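PDB 4FBL: LipS lipolytic enzyme from Unidentified, which probably hydrolyses ester bonds of lipids, as a thermostable alpha/beta-hydrolase with a likely serine nucleophile. Local coordinates for residues V121-L127 and F145-I151. Residues are numbered along the deposited sequence; the frame is centred on the assembly and turned at random.
Sequences VLFMTGL and FAGIMPI
Val-121 meets Ala-146 through one methyl, CG1, which lies 3.5 Å from Ala-146 CB. At Leu-122 the carbonyl O accepts a bond from Ala-146 N (2.9 Å), nearly straight along the C=O, while its side chain crosses that of Phe-145, CB lying 3.9 Å from CD1 of the ring. Ala-146 CB also sits over one face of the Phe-123 ring, 27° off the normal, a CH-pi contact; the same ring runs on along Gly-147. Met-124 takes the other face of the sheet: CB rests 3.6 Å from Phe-145 CE1, and the extended chain, CG anti to the backbone N, carries SD past that ring in an oblique Met-aromatic contact, 5.0 Å from its centroid. A 4° angle between strand directions and helix 129-140 as the connection define a beta-alpha-beta crossover in the central sheet of the alpha/beta-hydrolase fold; on the opposite edge, strand 52-57 pairs with 121-127. Met-149 N donates to Met-124 O in the carbonyl plane. Gly-126 N stays 3.6 Å from Met-149 O, and the donor to this O across the contact is the Thr-125 hydroxyl: OG1 lies at 2.7 Å, tilted 16° from the carbonyl plane. In a GxSxG pattern consistent with a nucleophile elbow, Gly-126 O accepts the N-H of Ile-151 (2.9 Å). Leu-127 CD1 meets Ile-151 CG2, the side chains crossing near a right angle; Leu-127 also touches the bound spermidine.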
# COMPACT_ATOMS: atom_id res chain seq x y z
N VAL C 121 -9.95 26.16 13.86
CA VAL C 121 -9.15 26.06 12.61
C VAL C 121 -8.05 25.03 12.90
O VAL C 121 -7.47 25.10 13.98
CB VAL C 121 -8.44 27.44 12.35
CG1 VAL C 121 -7.76 27.50 11.00
CG2 VAL C 121 -9.47 28.52 12.48
N LEU C 122 -7.76 24.12 11.95
CA LEU C 122 -6.73 23.13 12.18
C LEU C 122 -5.71 23.17 11.10
O LEU C 122 -6.07 23.34 9.95
CB LEU C 122 -7.40 21.75 12.17
CG LEU C 122 -8.01 21.23 13.49
CD1 LEU C 122 -9.16 22.00 14.18
CD2 LEU C 122 -8.32 19.68 13.36
N PHE C 123 -4.43 22.96 11.44
CA PHE C 123 -3.39 22.64 10.45
C PHE C 123 -2.74 21.29 10.80
O PHE C 123 -2.80 20.87 11.94
CB PHE C 123 -2.28 23.71 10.41
CG PHE C 123 -2.76 25.07 9.92
CD1 PHE C 123 -3.55 25.88 10.77
CD2 PHE C 123 -2.49 25.51 8.61
CE1 PHE C 123 -4.01 27.10 10.39
CE2 PHE C 123 -2.99 26.79 8.19
CZ PHE C 123 -3.75 27.57 9.15
N MET C 124 -2.02 20.69 9.85
CA MET C 124 -1.31 19.48 10.20
C MET C 124 0.00 19.49 9.45
O MET C 124 0.11 19.99 8.33
CB MET C 124 -2.19 18.21 9.89
CG MET C 124 -1.34 16.90 10.24
SD MET C 124 -2.49 15.50 10.11
CE MET C 124 -1.28 14.17 10.46
N THR C 125 1.02 18.98 10.12
CA THR C 125 2.32 18.88 9.57
C THR C 125 2.86 17.55 10.04
O THR C 125 2.44 17.03 11.06
CB THR C 125 3.26 20.08 10.04
OG1 THR C 125 4.58 20.00 9.40
CG2 THR C 125 3.43 20.08 11.54
N GLY C 126 3.93 17.07 9.40
CA GLY C 126 4.47 15.82 9.95
C GLY C 126 5.66 15.42 9.14
O GLY C 126 5.82 15.89 8.03
N LEU C 127 6.44 14.50 9.68
CA LEU C 127 7.71 14.11 9.02
C LEU C 127 7.61 12.65 8.52
O LEU C 127 7.27 11.76 9.31
CB LEU C 127 8.88 14.16 10.05
CG LEU C 127 10.27 13.62 9.59
CD1 LEU C 127 10.83 14.42 8.40
CD2 LEU C 127 11.29 13.48 10.82
N PHE C 145 -9.12 20.84 7.19
CA PHE C 145 -7.86 21.54 7.49
C PHE C 145 -7.80 22.86 6.76
O PHE C 145 -8.18 22.95 5.60
CB PHE C 145 -6.65 20.65 7.13
CG PHE C 145 -6.51 19.47 8.07
CD1 PHE C 145 -5.86 19.63 9.29
CD2 PHE C 145 -7.12 18.27 7.78
CE1 PHE C 145 -5.79 18.57 10.25
CE2 PHE C 145 -7.01 17.18 8.70
CZ PHE C 145 -6.32 17.36 9.90
N ALA C 146 -7.31 23.88 7.43
CA ALA C 146 -7.00 25.18 6.72
C ALA C 146 -5.64 25.12 5.93
O ALA C 146 -5.35 25.95 5.07
CB ALA C 146 -6.97 26.37 7.73
N GLY C 147 -4.81 24.14 6.21
CA GLY C 147 -3.51 24.07 5.55
C GLY C 147 -2.70 22.87 6.04
O GLY C 147 -2.93 22.36 7.15
N ILE C 148 -1.77 22.38 5.21
CA ILE C 148 -0.93 21.27 5.65
C ILE C 148 0.55 21.59 5.25
O ILE C 148 0.78 22.31 4.27
CB ILE C 148 -1.33 19.84 5.04
CG1 ILE C 148 -1.43 19.91 3.52
CG2 ILE C 148 -2.70 19.34 5.61
CD1 ILE C 148 -1.27 18.54 2.71
N MET C 149 1.49 21.00 6.00
CA MET C 149 2.92 21.16 5.74
C MET C 149 3.60 19.77 5.83
O MET C 149 4.26 19.49 6.77
CB MET C 149 3.49 22.09 6.82
CG MET C 149 2.69 23.48 6.91
SD MET C 149 1.38 23.37 8.20
CE MET C 149 2.33 23.91 9.58
N PRO C 150 3.39 18.89 4.85
CA PRO C 150 4.15 17.63 4.89
C PRO C 150 5.68 17.86 4.67
O PRO C 150 6.13 18.60 3.79
CB PRO C 150 3.49 16.81 3.79
CG PRO C 150 3.02 17.87 2.74
CD PRO C 150 2.70 19.11 3.56
N ILE C 151 6.47 17.20 5.49
CA ILE C 151 7.91 17.32 5.45
C ILE C 151 8.52 15.96 5.09
O ILE C 151 8.37 15.00 5.85
CB ILE C 151 8.41 17.71 6.86
CG1 ILE C 151 7.76 19.05 7.33
CG2 ILE C 151 9.92 17.94 6.82
CD1 ILE C 151 8.06 19.42 8.84